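Local structure of WbbM protein (Klebsiella pneumoniae, 6U4B) at residues Q113-D118 and E279-F284; P155-V160 and A207-Y212; D170-G175 and G255-R260. The protein is a trimeric, bifunctional glycosyltransferase that polymerises O-antigen, probably by metal-dependent sugar transfer in at least one of its two enzymatic parts. All blocks are in the same frame, centred on the assembly; numbering follows the deposited sequence.

In the fold
All three contacts lie on the same side of the chain's centre, in the half of WbbM that carries the DUF4422 family, away from the magnesium site. Contacts 1 and 2, partly buried with exposed residues at their margins, belong to one mixed sheet, since strands 277-285 and 152-159 are neighbours in it, and are tied by the salt bridge E117-K156 and a probable hydrogen bond E279-Y211. Contact 3 is the buried one, a helix pair about 12 Å from contact 2, centre to centre; H171 packs on W158, V160 and Y212, and R260 on Y212. Chemistry follows place: a buried glutamine amide in contact 1, backbone pairing in contact 2, aromatic and guanidinium packing in contact 3.

Contact 1: residues Q113-D118 and E279-F284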
# COMPACT_ATOMS: atom_id res chain seq x y z
N GLN A 113 -31.18 -56.24 21.53
CA GLN A 113 -32.02 -55.20 20.97
C GLN A 113 -33.18 -54.86 21.90
O GLN A 113 -34.22 -54.37 21.45
CB GLN A 113 -32.54 -55.62 19.59
CG GLN A 113 -31.44 -55.81 18.56
CD GLN A 113 -30.84 -54.49 18.10
OE1 GLN A 113 -31.52 -53.46 18.10
NE2 GLN A 113 -29.57 -54.52 17.71
N THR A 114 -33.00 -55.09 23.19
CA THR A 114 -34.05 -54.98 24.19
C THR A 114 -33.76 -53.88 25.21
O THR A 114 -34.23 -53.94 26.35
CB THR A 114 -34.26 -56.32 24.90
OG1 THR A 114 -33.86 -57.39 24.03
CG2 THR A 114 -35.71 -56.51 25.30
N PHE A 115 -32.97 -52.88 24.83
CA PHE A 115 -32.68 -51.78 25.74
C PHE A 115 -33.92 -50.91 25.94
O PHE A 115 -34.77 -50.78 25.06
CB PHE A 115 -31.52 -50.94 25.21
CG PHE A 115 -30.18 -51.60 25.33
CD1 PHE A 115 -29.49 -51.59 26.53
CD2 PHE A 115 -29.60 -52.23 24.24
CE1 PHE A 115 -28.26 -52.20 26.64
CE2 PHE A 115 -28.37 -52.84 24.34
CZ PHE A 115 -27.69 -52.83 25.55
N SER A 116 -34.00 -50.32 27.13
CA SER A 116 -35.11 -49.44 27.46
C SER A 116 -35.20 -48.28 26.48
O SER A 116 -34.24 -47.51 26.33
CB SER A 116 -34.95 -48.91 28.89
OG SER A 116 -34.36 -49.87 29.74
N GLU A 117 -36.34 -48.15 25.81
CA GLU A 117 -36.61 -47.05 24.90
C GLU A 117 -37.60 -46.09 25.54
O GLU A 117 -38.27 -46.42 26.52
CB GLU A 117 -37.15 -47.56 23.55
CG GLU A 117 -36.11 -48.33 22.73
CD GLU A 117 -36.68 -48.90 21.45
OE1 GLU A 117 -36.10 -49.88 20.92
OE2 GLU A 117 -37.70 -48.38 20.97
N ASP A 118 -37.67 -44.88 24.99
CA ASP A 118 -38.54 -43.88 25.60
C ASP A 118 -39.78 -43.56 24.78
O ASP A 118 -40.27 -44.40 24.02
CB ASP A 118 -37.78 -42.58 25.87
CG ASP A 118 -37.14 -42.00 24.62
OD1 ASP A 118 -36.45 -40.96 24.72
OD2 ASP A 118 -37.34 -42.58 23.53
N GLU A 279 -33.78 -54.44 11.44
CA GLU A 279 -34.10 -53.21 12.14
C GLU A 279 -33.38 -53.17 13.48
O GLU A 279 -33.44 -54.13 14.26
CB GLU A 279 -35.61 -53.07 12.34
CG GLU A 279 -36.37 -52.82 11.05
CD GLU A 279 -37.87 -52.76 11.25
OE1 GLU A 279 -38.61 -52.73 10.24
OE2 GLU A 279 -38.32 -52.74 12.42
N LEU A 280 -32.70 -52.06 13.75
CA LEU A 280 -31.91 -51.89 14.96
C LEU A 280 -32.50 -50.76 15.80
O LEU A 280 -33.23 -49.90 15.30
CB LEU A 280 -30.45 -51.58 14.62
CG LEU A 280 -29.74 -52.55 13.67
CD1 LEU A 280 -28.42 -51.96 13.21
CD2 LEU A 280 -29.54 -53.91 14.32
N GLN A 281 -32.17 -50.77 17.09
CA GLN A 281 -32.57 -49.69 17.97
C GLN A 281 -31.77 -48.42 17.67
O GLN A 281 -30.65 -48.48 17.16
CB GLN A 281 -32.38 -50.08 19.44
CG GLN A 281 -33.23 -51.25 19.91
CD GLN A 281 -33.12 -51.48 21.41
OE1 GLN A 281 -32.12 -52.03 21.89
NE2 GLN A 281 -34.13 -51.06 22.15
N ARG A 282 -32.37 -47.27 17.98
CA ARG A 282 -31.71 -45.98 17.86
C ARG A 282 -31.19 -45.53 19.21
O ARG A 282 -31.80 -45.79 20.25
CB ARG A 282 -32.67 -44.91 17.32
CG ARG A 282 -33.28 -45.22 15.98
CD ARG A 282 -34.11 -44.05 15.45
NE ARG A 282 -35.44 -43.97 16.07
CZ ARG A 282 -36.52 -44.59 15.62
NH1 ARG A 282 -36.44 -45.36 14.54
NH2 ARG A 282 -37.68 -44.46 16.24
N THR A 283 -30.04 -44.85 19.20
CA THR A 283 -29.47 -44.29 20.41
C THR A 283 -29.49 -42.77 20.35
O THR A 283 -29.58 -42.16 19.28
CB THR A 283 -28.03 -44.77 20.64
OG1 THR A 283 -27.13 -44.05 19.79
CG2 THR A 283 -27.91 -46.26 20.36
N PHE A 284 -29.41 -42.15 21.52
CA PHE A 284 -29.26 -40.70 21.63
C PHE A 284 -28.31 -40.38 22.77
O PHE A 284 -28.39 -40.97 23.85
CB PHE A 284 -30.60 -39.99 21.87
CG PHE A 284 -30.46 -38.51 22.09
CD1 PHE A 284 -30.67 -37.96 23.35
CD2 PHE A 284 -30.08 -37.67 21.06
CE1 PHE A 284 -30.52 -36.60 23.56
CE2 PHE A 284 -29.93 -36.31 21.26
CZ PHE A 284 -30.16 -35.77 22.51
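Q113 and Q281 bring the backbones closest, with 6.3 Å between their CA atoms, where the irregular loop 113-118 packs against strand 277-285. The backbone N of Q281 donates to Q113 OE1 at 2.9 Å, in the plane of that amide carbonyl. The Q113 chain, bent at chi2 (-72°), turns its amide back to the strand; NE2 lies against L280 CD2 and is hydrogen-bonded to the carbonyls of N108 and S110.

The buried Q281 side chain runs, extended beyond CG, into the curl of the loop and bonds to it through both ends of its amide. Its OE1 accepts F115 N at 3.2 Å, and also sits at the edge of the F115 ring. Its NE2 gives one hydrogen to F115 O (3.0 Å) and the other to E117 OE1, a short, nearly straight bond of 2.6 Å that uses the anti lone pair of the carboxylate. Both acceptors lie close to the amide plane, which fixes its rotation.

N108 ND2 adds a further bond to Q281 OE1, while E117 OE1 meets K156 in a salt bridge. Strand 277-285 is bracketed by strands 122-125 and 152-159, and F115 and E117 lean on V123 of the former.

Contact 2: residues P155-V160 and A207-Y212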
# COMPACT_ATOMS: atom_id res chain seq x y z
N PRO A 155 -32.98 -48.16 11.33
CA PRO A 155 -33.80 -48.15 12.55
C PRO A 155 -35.19 -48.73 12.36
O PRO A 155 -35.57 -49.10 11.24
CB PRO A 155 -33.88 -46.66 12.90
CG PRO A 155 -33.62 -45.95 11.63
CD PRO A 155 -32.61 -46.80 10.93
N LYS A 156 -35.95 -48.80 13.45
CA LYS A 156 -37.32 -49.27 13.38
C LYS A 156 -38.20 -48.26 12.64
O LYS A 156 -37.94 -47.05 12.66
CB LYS A 156 -37.88 -49.50 14.79
CG LYS A 156 -37.11 -50.51 15.62
CD LYS A 156 -37.95 -51.03 16.78
CE LYS A 156 -37.36 -50.63 18.12
NZ LYS A 156 -37.41 -51.75 19.10
N LYS A 157 -39.23 -48.77 11.98
CA LYS A 157 -40.22 -47.89 11.38
C LYS A 157 -40.90 -47.05 12.45
O LYS A 157 -41.00 -47.45 13.62
CB LYS A 157 -41.27 -48.70 10.61
CG LYS A 157 -40.83 -49.21 9.25
CD LYS A 157 -41.98 -49.92 8.55
CE LYS A 157 -41.57 -50.44 7.18
NZ LYS A 157 -42.67 -51.22 6.54
N TRP A 158 -41.38 -45.88 12.05
CA TRP A 158 -42.13 -44.99 12.92
C TRP A 158 -43.53 -44.82 12.35
O TRP A 158 -43.71 -44.68 11.14
CB TRP A 158 -41.43 -43.63 13.04
CG TRP A 158 -42.08 -42.70 14.02
CD1 TRP A 158 -42.08 -42.80 15.38
CD2 TRP A 158 -42.82 -41.51 13.71
NE1 TRP A 158 -42.77 -41.76 15.94
CE2 TRP A 158 -43.24 -40.95 14.93
CE3 TRP A 158 -43.16 -40.87 12.52
CZ2 TRP A 158 -43.99 -39.78 15.00
CZ3 TRP A 158 -43.91 -39.70 12.58
CH2 TRP A 158 -44.31 -39.17 13.81
N SER A 159 -44.53 -44.85 13.23
CA SER A 159 -45.92 -44.80 12.83
C SER A 159 -46.41 -43.36 12.76
O SER A 159 -46.28 -42.61 13.73
CB SER A 159 -46.79 -45.61 13.79
OG SER A 159 -48.17 -45.41 13.52
N VAL A 160 -46.98 -42.98 11.61
CA VAL A 160 -47.52 -41.63 11.45
C VAL A 160 -48.94 -41.49 11.98
O VAL A 160 -49.43 -40.37 12.09
CB VAL A 160 -47.50 -41.21 9.97
CG1 VAL A 160 -46.07 -41.19 9.44
CG2 VAL A 160 -48.36 -42.14 9.13
N ALA A 207 -49.36 -46.23 3.05
CA ALA A 207 -48.99 -46.90 4.29
C ALA A 207 -48.99 -45.92 5.46
O ALA A 207 -48.90 -44.70 5.29
CB ALA A 207 -47.62 -47.56 4.16
N SER A 208 -49.10 -46.48 6.66
CA SER A 208 -49.16 -45.70 7.89
C SER A 208 -47.84 -45.69 8.65
O SER A 208 -47.80 -45.21 9.79
CB SER A 208 -50.28 -46.22 8.79
OG SER A 208 -50.06 -47.57 9.15
N ASP A 209 -46.77 -46.21 8.06
CA ASP A 209 -45.48 -46.26 8.75
C ASP A 209 -44.37 -46.27 7.71
O ASP A 209 -44.60 -46.44 6.51
CB ASP A 209 -45.40 -47.48 9.68
CG ASP A 209 -45.54 -48.80 8.94
OD1 ASP A 209 -45.33 -49.86 9.57
OD2 ASP A 209 -45.85 -48.79 7.73
N GLY A 210 -43.15 -46.07 8.19
CA GLY A 210 -42.00 -46.05 7.31
C GLY A 210 -40.77 -45.63 8.07
O GLY A 210 -40.82 -45.25 9.25
N TYR A 211 -39.64 -45.70 7.37
CA TYR A 211 -38.34 -45.35 7.95
C TYR A 211 -38.10 -43.86 7.75
O TYR A 211 -37.66 -43.43 6.68
CB TYR A 211 -37.23 -46.19 7.33
CG TYR A 211 -37.46 -47.68 7.41
CD1 TYR A 211 -37.92 -48.39 6.31
CD2 TYR A 211 -37.22 -48.37 8.59
CE1 TYR A 211 -38.13 -49.75 6.38
CE2 TYR A 211 -37.43 -49.74 8.67
CZ TYR A 211 -37.88 -50.42 7.57
OH TYR A 211 -38.09 -51.78 7.64
N TYR A 212 -38.40 -43.07 8.78
CA TYR A 212 -38.19 -41.62 8.73
C TYR A 212 -36.79 -41.33 9.27
O TYR A 212 -36.60 -40.95 10.43
CB TYR A 212 -39.28 -40.89 9.50
CG TYR A 212 -40.58 -40.84 8.72
CD1 TYR A 212 -41.47 -41.91 8.74
CD2 TYR A 212 -40.89 -39.74 7.94
CE1 TYR A 212 -42.64 -41.87 8.02
CE2 TYR A 212 -42.07 -39.69 7.22
CZ TYR A 212 -42.94 -40.76 7.26
OH TYR A 212 -44.11 -40.71 6.54
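W158 and G210 form the hydrogen-bonded pair of a short antiparallel bridge, by which strand 209-210 joins the end of strand 152-159 in the mixed sheet of the DUF4422 region. W158 N donates to G210 O at 2.9 Å and almost straight, 174° at the hydrogen; the return bond from G210 N to W158 O is weak. S159 and D209 follow as a non-hydrogen-bonded pair, their CA atoms 4.4 Å apart. Past the regular strands, V160 N still reaches S208 O at 3.0 Å, and CA-H...O contacts, among them K157 CA to G210 O, fill in between the amide bonds.

Aliphatic-to-aromatic packing dominates the end nearer P155. K157, fully extended beyond CG, runs obliquely across one face of the Y211 ring: its CG makes a CH-pi contact 3.6 Å from the centroid, 17° off the normal, and CE lies farther along by CE1 and CZ. P155 O meets the edge of the same ring, 3.2 Å from CD2, while the hydroxyl is held by E279. At the other end, V160 CG1 touches Y212 at CE1 (3.8 Å) and at the hydroxyl, and W158 CE3 approaches CD1 of that tyrosine more loosely. N168 binds the Y212 hydroxyl, and H171 packs against W158, V160 and Y212, so helix 168-173 covers this end.

Charge plays a smaller part. D209 CG stands between the backbone N and the carbonyl carbon (chi1 61°), which sets the carboxylate beside the lysine chain. The K157 NZ to D209 OD2 separation of 4.2 Å is too long for a salt bridge; OD1 lies instead against the methylene CD of K157, at 3.5 Å.

Contact 3: residues D170-G175 and G255-R260; sequences DHYERG and GHIAER
Y172 and R260 carry this contact between helices 168-173 and 253-272, and flat-group packing comes first. The tyrosine directs the edge of its ring at a face of the guanidinium: CD2 stands 3.3 Å above that plane, over its centre, with the two planes turned 74° apart. It is therefore an edge-on approach, with the charged group lying beside the ring and not over its face. R260 CD also meets the ring edge, 3.8 Å from CD2. H171, one residue earlier, makes a looser approach, its CD2 4.1 Å from R260 NH2.

R260's polar bond stays within helix 253-272. The side chain bends at chi2 (77°), folding back along its own helix, and NH1 donates to H256 O at 2.8 Å. The acceptor lies nearly in the guanidinium plane, although the donor stands well above the carbonyl plane. This bond fixes the turn of the guanidinium and so the face offered to Y172. On the facing helix, H171 ND1 is hydrogen-bonded to S165 OG.

Van der Waals contact completes the pair. Y172 CG lies anti to the backbone N (chi1 -163°), and the ring reaches across to I257, whose CG1 makes a close approach of 3.2 Å to Y172 OH and an apolar contact of 3.9 Å with CZ. CD1 of the same isoleucine flanks the hydroxyl as well.

The backbones come no nearer than 8.8 Å between the CA atoms of Y172 and I257, and long side chains make the contact. Y212, just after strand 209-210, packs on R260. Two helices thus pack together in the alpha/beta DUF4422 region, Y172 and R260 interlocking between them, with helix 180-193 against both: Y183 meets the Y172 ring and touches R260, and A186 lies against I257.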
# COMPACT_ATOMS: atom_id res chain seq x y z
N ASP A 170 -50.17 -38.04 3.65
CA ASP A 170 -50.81 -37.03 4.48
C ASP A 170 -49.87 -36.49 5.55
O ASP A 170 -50.00 -35.34 5.97
CB ASP A 170 -52.08 -37.62 5.11
CG ASP A 170 -52.90 -36.59 5.86
OD1 ASP A 170 -53.10 -35.48 5.34
OD2 ASP A 170 -53.36 -36.91 6.98
N HIS A 171 -48.90 -37.30 5.98
CA HIS A 171 -47.94 -36.85 6.98
C HIS A 171 -47.04 -35.76 6.43
O HIS A 171 -46.65 -34.83 7.15
CB HIS A 171 -47.11 -38.03 7.49
CG HIS A 171 -46.31 -37.72 8.72
ND1 HIS A 171 -46.90 -37.38 9.92
CD2 HIS A 171 -44.98 -37.69 8.93
CE1 HIS A 171 -45.95 -37.17 10.82
NE2 HIS A 171 -44.78 -37.35 10.25
N TYR A 172 -46.68 -35.84 5.14
CA TYR A 172 -45.91 -34.77 4.53
C TYR A 172 -46.75 -33.49 4.43
O TYR A 172 -46.25 -32.40 4.72
CB TYR A 172 -45.41 -35.18 3.15
CG TYR A 172 -44.29 -34.31 2.62
CD1 TYR A 172 -44.55 -33.04 2.11
CD2 TYR A 172 -42.97 -34.75 2.62
CE1 TYR A 172 -43.53 -32.23 1.63
CE2 TYR A 172 -41.95 -33.96 2.14
CZ TYR A 172 -42.23 -32.70 1.65
OH TYR A 172 -41.21 -31.91 1.18
N GLU A 173 -48.02 -33.62 4.04
CA GLU A 173 -48.85 -32.45 3.83
C GLU A 173 -49.11 -31.70 5.14
O GLU A 173 -49.15 -30.47 5.15
CB GLU A 173 -50.16 -32.85 3.17
CG GLU A 173 -51.12 -31.69 2.96
CD GLU A 173 -52.19 -31.99 1.94
OE1 GLU A 173 -52.09 -33.04 1.26
OE2 GLU A 173 -53.13 -31.18 1.80
N ARG A 174 -49.30 -32.43 6.23
CA ARG A 174 -49.56 -31.81 7.52
C ARG A 174 -48.29 -31.33 8.22
O ARG A 174 -48.38 -30.74 9.31
CB ARG A 174 -50.31 -32.78 8.43
CG ARG A 174 -51.69 -33.15 7.91
CD ARG A 174 -52.23 -34.40 8.59
NE ARG A 174 -52.45 -34.23 10.02
CZ ARG A 174 -51.61 -34.66 10.96
NH1 ARG A 174 -51.88 -34.46 12.24
NH2 ARG A 174 -50.49 -35.29 10.61
N GLY A 175 -47.12 -31.55 7.63
CA GLY A 175 -45.88 -31.13 8.27
C GLY A 175 -45.84 -29.63 8.48
O GLY A 175 -46.24 -28.85 7.61
N GLY A 255 -33.72 -32.73 1.82
CA GLY A 255 -33.47 -33.81 2.76
C GLY A 255 -34.74 -34.47 3.25
O GLY A 255 -34.79 -35.70 3.40
N HIS A 256 -35.78 -33.68 3.51
CA HIS A 256 -37.05 -34.23 3.95
C HIS A 256 -37.66 -35.13 2.87
O HIS A 256 -38.20 -36.20 3.18
CB HIS A 256 -38.02 -33.11 4.32
CG HIS A 256 -37.56 -32.29 5.49
ND1 HIS A 256 -36.90 -32.84 6.57
CD2 HIS A 256 -37.68 -30.97 5.75
CE1 HIS A 256 -36.63 -31.89 7.44
NE2 HIS A 256 -37.09 -30.74 6.97
N ILE A 257 -37.57 -34.71 1.61
CA ILE A 257 -38.15 -35.50 0.52
C ILE A 257 -37.38 -36.80 0.35
O ILE A 257 -37.98 -37.86 0.10
CB ILE A 257 -38.17 -34.66 -0.78
CG1 ILE A 257 -39.28 -33.61 -0.70
CG2 ILE A 257 -38.37 -35.56 -1.99
CD1 ILE A 257 -39.38 -32.72 -1.92
N ALA A 258 -36.06 -36.76 0.50
CA ALA A 258 -35.24 -37.96 0.38
C ALA A 258 -35.59 -39.01 1.41
O ALA A 258 -35.34 -40.20 1.17
CB ALA A 258 -33.76 -37.59 0.49
N GLU A 259 -36.14 -38.62 2.56
CA GLU A 259 -36.57 -39.60 3.54
C GLU A 259 -37.72 -40.45 3.00
O GLU A 259 -37.82 -41.64 3.29
CB GLU A 259 -36.99 -38.92 4.84
CG GLU A 259 -35.87 -38.27 5.61
CD GLU A 259 -36.35 -37.68 6.93
OE1 GLU A 259 -35.86 -36.60 7.31
OE2 GLU A 259 -37.22 -38.30 7.57
N ARG A 260 -38.60 -39.83 2.21
CA ARG A 260 -39.71 -40.56 1.60
C ARG A 260 -39.23 -41.40 0.43
O ARG A 260 -39.67 -42.54 0.26
CB ARG A 260 -40.80 -39.59 1.14
CG ARG A 260 -41.70 -39.07 2.25
CD ARG A 260 -41.03 -37.98 3.08
NE ARG A 260 -41.88 -37.52 4.16
CZ ARG A 260 -41.51 -36.64 5.08
NH1 ARG A 260 -40.29 -36.12 5.06
NH2 ARG A 260 -42.36 -36.28 6.04